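PDB 7CTP: protein Niban 2 from Homo sapiens, which may suppress apoptosis and promote melanoma cell invasion, and carries a PH domain within a largely helical body. Local coordinates for residues R12-L24 against V240-L252. Residues are numbered along the deposited sequence; the frame is centred on the assembly and turned at random.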
loop_
_atom_site.group_PDB
_atom_site.type_symbol
_atom_site.label_atom_id
_atom_site.label_comp_id
_atom_site.label_asym_id
_atom_site.label_seq_id
_atom_site.Cartn_x
_atom_site.Cartn_y
_atom_site.Cartn_z
ATOM N N ARG A 12 -26.494 21.188 0.856
ATOM C CA ARG A 12 -25.942 19.961 0.304
ATOM C C ARG A 12 -24.729 19.505 1.097
ATOM O O ARG A 12 -24.578 18.311 1.372
ATOM C CB ARG A 12 -25.591 20.154 -1.168
ATOM C CG ARG A 12 -24.826 18.984 -1.763
ATOM C CD ARG A 12 -25.779 17.906 -2.210
ATOM N NE ARG A 12 -26.568 18.321 -3.372
ATOM C CZ ARG A 12 -27.808 17.911 -3.620
ATOM N NH1 ARG A 12 -28.411 17.076 -2.785
ATOM N NH2 ARG A 12 -28.451 18.344 -4.697
ATOM N N ARG A 13 -23.865 20.442 1.494
ATOM C CA ARG A 13 -22.727 20.062 2.320
ATOM C C ARG A 13 -23.186 19.469 3.646
ATOM O O ARG A 13 -22.587 18.511 4.140
ATOM C CB ARG A 13 -21.801 21.257 2.534
ATOM C CG ARG A 13 -21.072 21.656 1.251
ATOM C CD ARG A 13 -20.072 22.777 1.513
ATOM N NE ARG A 13 -19.312 23.115 0.309
ATOM C CZ ARG A 13 -18.061 22.723 0.071
ATOM N NH1 ARG A 13 -17.419 21.980 0.965
ATOM N NH2 ARG A 13 -17.450 23.081 -1.057
ATOM N N GLN A 14 -24.279 19.986 4.218
ATOM C CA GLN A 14 -24.743 19.419 5.484
ATOM C C GLN A 14 -25.266 17.998 5.287
ATOM O O GLN A 14 -25.019 17.114 6.119
ATOM C CB GLN A 14 -25.813 20.311 6.108
ATOM C CG GLN A 14 -26.345 19.789 7.451
ATOM C CD GLN A 14 -25.248 19.615 8.488
ATOM O OE1 GLN A 14 -25.165 18.580 9.157
ATOM N NE2 GLN A 14 -24.402 20.629 8.632
ATOM N N HIS A 15 -25.964 17.754 4.180
ATOM C CA HIS A 15 -26.443 16.404 3.907
ATOM C C HIS A 15 -25.269 15.446 3.734
ATOM O O HIS A 15 -25.275 14.331 4.275
ATOM C CB HIS A 15 -27.328 16.403 2.661
ATOM C CG HIS A 15 -28.680 17.013 2.877
ATOM N ND1 HIS A 15 -29.504 16.654 3.925
ATOM C CD2 HIS A 15 -29.361 17.945 2.166
ATOM C CE1 HIS A 15 -30.629 17.346 3.854
ATOM N NE2 HIS A 15 -30.568 18.137 2.796
ATOM N N ILE A 16 -24.239 15.878 2.999
ATOM C CA ILE A 16 -23.073 15.019 2.795
ATOM C C ILE A 16 -22.385 14.733 4.123
ATOM O O ILE A 16 -22.000 13.592 4.402
ATOM C CB ILE A 16 -22.099 15.648 1.783
ATOM C CG1 ILE A 16 -22.696 15.638 0.375
ATOM C CG2 ILE A 16 -20.771 14.887 1.808
ATOM C CD1 ILE A 16 -22.069 16.647 -0.558
ATOM N N ALA A 17 -22.243 15.755 4.976
ATOM C CA ALA A 17 -21.597 15.543 6.270
ATOM C C ALA A 17 -22.395 14.574 7.129
ATOM O O ALA A 17 -21.817 13.774 7.878
ATOM C CB ALA A 17 -21.412 16.868 7.007
ATOM N N GLU A 18 -23.727 14.648 7.055
ATOM C CA GLU A 18 -24.558 13.725 7.822
ATOM C C GLU A 18 -24.343 12.289 7.361
ATOM O O GLU A 18 -24.164 11.380 8.182
ATOM C CB GLU A 18 -26.032 14.127 7.703
ATOM C CG GLU A 18 -26.379 15.359 8.542
ATOM C CD GLU A 18 -27.751 15.941 8.226
ATOM O OE1 GLU A 18 -28.058 17.041 8.739
ATOM O OE2 GLU A 18 -28.513 15.302 7.469
ATOM N N LYS A 19 -24.361 12.070 6.045
ATOM C CA LYS A 19 -24.131 10.729 5.509
ATOM C C LYS A 19 -22.723 10.244 5.836
ATOM O O LYS A 19 -22.528 9.070 6.168
ATOM C CB LYS A 19 -24.361 10.714 4.000
ATOM C CG LYS A 19 -25.800 11.043 3.591
ATOM C CD LYS A 19 -25.927 11.164 2.072
ATOM C CE LYS A 19 -27.340 11.554 1.655
ATOM N NZ LYS A 19 -28.114 10.384 1.151
ATOM N N THR A 20 -21.732 11.135 5.727
ATOM C CA THR A 20 -20.356 10.789 6.094
ATOM C C THR A 20 -20.266 10.386 7.556
ATOM O O THR A 20 -19.593 9.404 7.908
ATOM C CB THR A 20 -19.434 11.976 5.799
ATOM O OG1 THR A 20 -19.502 12.274 4.391
ATOM C CG2 THR A 20 -17.985 11.680 6.209
ATOM N N GLY A 21 -20.946 11.133 8.429
ATOM C CA GLY A 21 -20.884 10.833 9.850
ATOM C C GLY A 21 -21.465 9.473 10.181
ATOM O O GLY A 21 -20.953 8.763 11.051
ATOM N N LYS A 22 -22.531 9.087 9.484
ATOM C CA LYS A 22 -23.127 7.774 9.712
ATOM C C LYS A 22 -22.188 6.659 9.269
ATOM O O LYS A 22 -22.073 5.633 9.949
ATOM C CB LYS A 22 -24.474 7.692 8.999
ATOM C CG LYS A 22 -25.467 8.687 9.588
ATOM C CD LYS A 22 -26.832 8.636 8.928
ATOM C CE LYS A 22 -27.724 9.733 9.506
ATOM N NZ LYS A 22 -29.031 9.820 8.789
ATOM N N ILE A 23 -21.499 6.847 8.136
ATOM C CA ILE A 23 -20.503 5.870 7.694
ATOM C C ILE A 23 -19.363 5.773 8.697
ATOM O O ILE A 23 -18.910 4.677 9.042
ATOM C CB ILE A 23 -19.973 6.229 6.297
ATOM C CG1 ILE A 23 -21.052 6.008 5.246
ATOM C CG2 ILE A 23 -18.729 5.391 5.961
ATOM C CD1 ILE A 23 -20.768 6.756 3.951
ATOM N N LEU A 24 -18.861 6.920 9.161
ATOM C CA LEU A 24 -17.736 6.878 10.087
ATOM C C LEU A 24 -18.122 6.199 11.392
ATOM O O LEU A 24 -17.328 5.434 11.952
ATOM C CB LEU A 24 -17.210 8.285 10.343
ATOM C CG LEU A 24 -16.575 8.905 9.099
ATOM C CD1 LEU A 24 -16.406 10.409 9.328
ATOM C CD2 LEU A 24 -15.231 8.251 8.774
ATOM N N VAL A 240 -15.548 6.342 2.321
ATOM C CA VAL A 240 -16.731 7.201 2.260
ATOM C C VAL A 240 -17.071 7.561 0.817
ATOM O O VAL A 240 -18.235 7.477 0.406
ATOM C CB VAL A 240 -16.525 8.462 3.118
ATOM C CG1 VAL A 240 -17.693 9.443 2.920
ATOM C CG2 VAL A 240 -16.401 8.087 4.589
ATOM N N MET A 241 -16.073 7.999 0.037
ATOM C CA MET A 241 -16.345 8.401 -1.346
ATOM C C MET A 241 -16.884 7.240 -2.172
ATOM O O MET A 241 -17.773 7.429 -3.012
ATOM C CB MET A 241 -15.092 8.967 -2.011
ATOM C CG MET A 241 -14.576 10.280 -1.414
ATOM S SD MET A 241 -15.762 11.643 -1.469
ATOM C CE MET A 241 -15.860 11.938 -3.242
ATOM N N GLU A 242 -16.350 6.035 -1.958
ATOM C CA GLU A 242 -16.861 4.875 -2.684
ATOM C C GLU A 242 -18.344 4.677 -2.409
ATOM O O GLU A 242 -19.128 4.387 -3.321
ATOM C CB GLU A 242 -16.068 3.625 -2.302
ATOM C CG GLU A 242 -16.648 2.314 -2.849
ATOM C CD GLU A 242 -15.893 1.084 -2.356
ATOM O OE1 GLU A 242 -15.650 0.953 -1.137
ATOM O OE2 GLU A 242 -15.535 0.247 -3.208
ATOM N N GLU A 243 -18.752 4.868 -1.163
ATOM C CA GLU A 243 -20.134 4.620 -0.790
ATOM C C GLU A 243 -21.053 5.749 -1.243
ATOM O O GLU A 243 -22.155 5.493 -1.747
ATOM C CB GLU A 243 -20.223 4.415 0.722
ATOM C CG GLU A 243 -21.580 3.940 1.199
ATOM C CD GLU A 243 -21.547 3.342 2.588
ATOM O OE1 GLU A 243 -20.517 2.740 2.970
ATOM O OE2 GLU A 243 -22.566 3.473 3.299
ATOM N N LEU A 244 -20.619 7.000 -1.087
ATOM C CA LEU A 244 -21.491 8.142 -1.349
ATOM C C LEU A 244 -21.466 8.615 -2.791
ATOM O O LEU A 244 -22.432 9.245 -3.234
ATOM C CB LEU A 244 -21.107 9.319 -0.451
ATOM C CG LEU A 244 -21.295 9.112 1.044
ATOM C CD1 LEU A 244 -21.213 10.442 1.777
ATOM C CD2 LEU A 244 -22.637 8.425 1.318
ATOM N N GLY A 245 -20.383 8.341 -3.524
ATOM C CA GLY A 245 -20.213 8.795 -4.890
ATOM C C GLY A 245 -21.375 8.516 -5.829
ATOM O O GLY A 245 -21.871 9.423 -6.512
ATOM N N PRO A 246 -21.824 7.254 -5.899
ATOM C CA PRO A 246 -22.903 6.923 -6.846
ATOM C C PRO A 246 -24.158 7.763 -6.690
ATOM O O PRO A 246 -24.663 8.299 -7.684
ATOM C CB PRO A 246 -23.170 5.443 -6.549
ATOM C CG PRO A 246 -21.856 4.925 -6.129
ATOM C CD PRO A 246 -21.254 6.034 -5.295
ATOM N N GLU A 247 -24.695 7.888 -5.473
ATOM C CA GLU A 247 -25.935 8.645 -5.334
ATOM C C GLU A 247 -25.680 10.141 -5.512
ATOM O O GLU A 247 -26.533 10.857 -6.039
ATOM C CB GLU A 247 -26.613 8.334 -3.996
ATOM C CG GLU A 247 -25.905 8.899 -2.809
ATOM C CD GLU A 247 -26.453 8.427 -1.459
ATOM O OE1 GLU A 247 -27.532 8.919 -1.052
ATOM O OE2 GLU A 247 -25.784 7.606 -0.784
ATOM N N LEU A 248 -24.499 10.634 -5.108
ATOM C CA LEU A 248 -24.195 12.044 -5.345
ATOM C C LEU A 248 -24.081 12.326 -6.835
ATOM O O LEU A 248 -24.564 13.357 -7.318
ATOM C CB LEU A 248 -22.913 12.455 -4.615
ATOM C CG LEU A 248 -22.610 13.950 -4.527
ATOM C CD1 LEU A 248 -23.646 14.664 -3.664
ATOM C CD2 LEU A 248 -21.197 14.187 -3.996
ATOM N N LYS A 249 -23.447 11.418 -7.576
ATOM C CA LYS A 249 -23.369 11.545 -9.027
ATOM C C LYS A 249 -24.750 11.447 -9.665
ATOM O O LYS A 249 -25.068 12.202 -10.593
ATOM C CB LYS A 249 -22.438 10.463 -9.574
ATOM C CG LYS A 249 -21.972 10.669 -11.003
ATOM C CD LYS A 249 -20.986 9.570 -11.390
ATOM C CE LYS A 249 -19.581 9.842 -10.868
ATOM N NZ LYS A 249 -18.588 8.838 -11.380
ATOM N N ALA A 250 -25.582 10.522 -9.177
ATOM C CA ALA A 250 -26.934 10.376 -9.712
ATOM C C ALA A 250 -27.753 11.642 -9.498
ATOM O O ALA A 250 -28.606 11.987 -10.326
ATOM C CB ALA A 250 -27.628 9.169 -9.077
ATOM N N GLU A 251 -27.505 12.353 -8.399
ATOM C CA GLU A 251 -28.292 13.540 -8.085
ATOM C C GLU A 251 -27.769 14.774 -8.815
ATOM O O GLU A 251 -28.548 15.545 -9.386
ATOM C CB GLU A 251 -28.293 13.774 -6.575
ATOM C CG GLU A 251 -29.106 14.984 -6.135
ATOM C CD GLU A 251 -29.521 14.896 -4.684
ATOM O OE1 GLU A 251 -28.688 14.463 -3.859
ATOM O OE2 GLU A 251 -30.675 15.258 -4.367
ATOM N N LEU A 252 -26.451 14.973 -8.809
ATOM C CA LEU A 252 -25.872 16.191 -9.363
ATOM C C LEU A 252 -25.600 16.105 -10.858
ATOM O O LEU A 252 -25.619 17.139 -11.541
ATOM C CB LEU A 252 -24.567 16.521 -8.639
ATOM C CG LEU A 252 -24.740 16.954 -7.185
ATOM C CD1 LEU A 252 -23.405 17.394 -6.614
ATOM C CD2 LEU A 252 -25.757 18.084 -7.069
#
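Leu244 of segment 240-252 pushes into segment 12-24 as a knob among Ile16, Lys19, Thr20 and Ile23. Leu244 CD2 lies 3.6 Å from Ile23 CD1, while CD1 touches both Lys19 CB and Thr20 OG1, and CD2 shares the Lys19 CB contact. The Thr20 hydroxyl is already engaged: it donates to the carbonyl O of Ile16, 2.8 Å from Thr20 OG1, from above the carbonyl plane, and the same oxygen also accepts the backbone N of Thr20. Val240 CG2 packs on Ile23 CG2 at 3.8 Å. The carboxylate of Glu243 lies against CG1 and CD1 of Ile23, with its OE1 hydrogen-bonded to Tyr215.

This single knob-into-hole joins helix 10-48 to helix 232-252, whose short segments run roughly antiparallel (139°) with axes 10.5 Å apart. Helix 260-337 adds a third wall, Met277 touching Ile16 and Val278 touching Val240. Helix 232-252 is kinked where the N of Pro246, which carries no hydrogen, and that of Glu247 make no bond to the preceding turn.

From helix 10-48 the side chain of Lys19 reaches outward to Glu247. Its CB meets both methyls of Leu244, CD and CE run on toward Glu247, and a bend at chi4 (-102°) brings Lys19 NZ 2.7 Å from Glu247 OE1, above the carboxylate plane, in a salt bridge.

Arg12 bends at chi2 and chi3, passing CD by Leu248 CD1 and bringing Arg12 NH1 2.8 Å from Glu251 OE1 in a second salt bridge, its guanidinium plane 47° from the carboxylate. Arg12 NH2 approaches Leu252 CD2 at 3.6 Å. A serine in place of Arg12 would probably leave Glu251 without its cationic mate and uncover the methyls of Leu248 and Leu252.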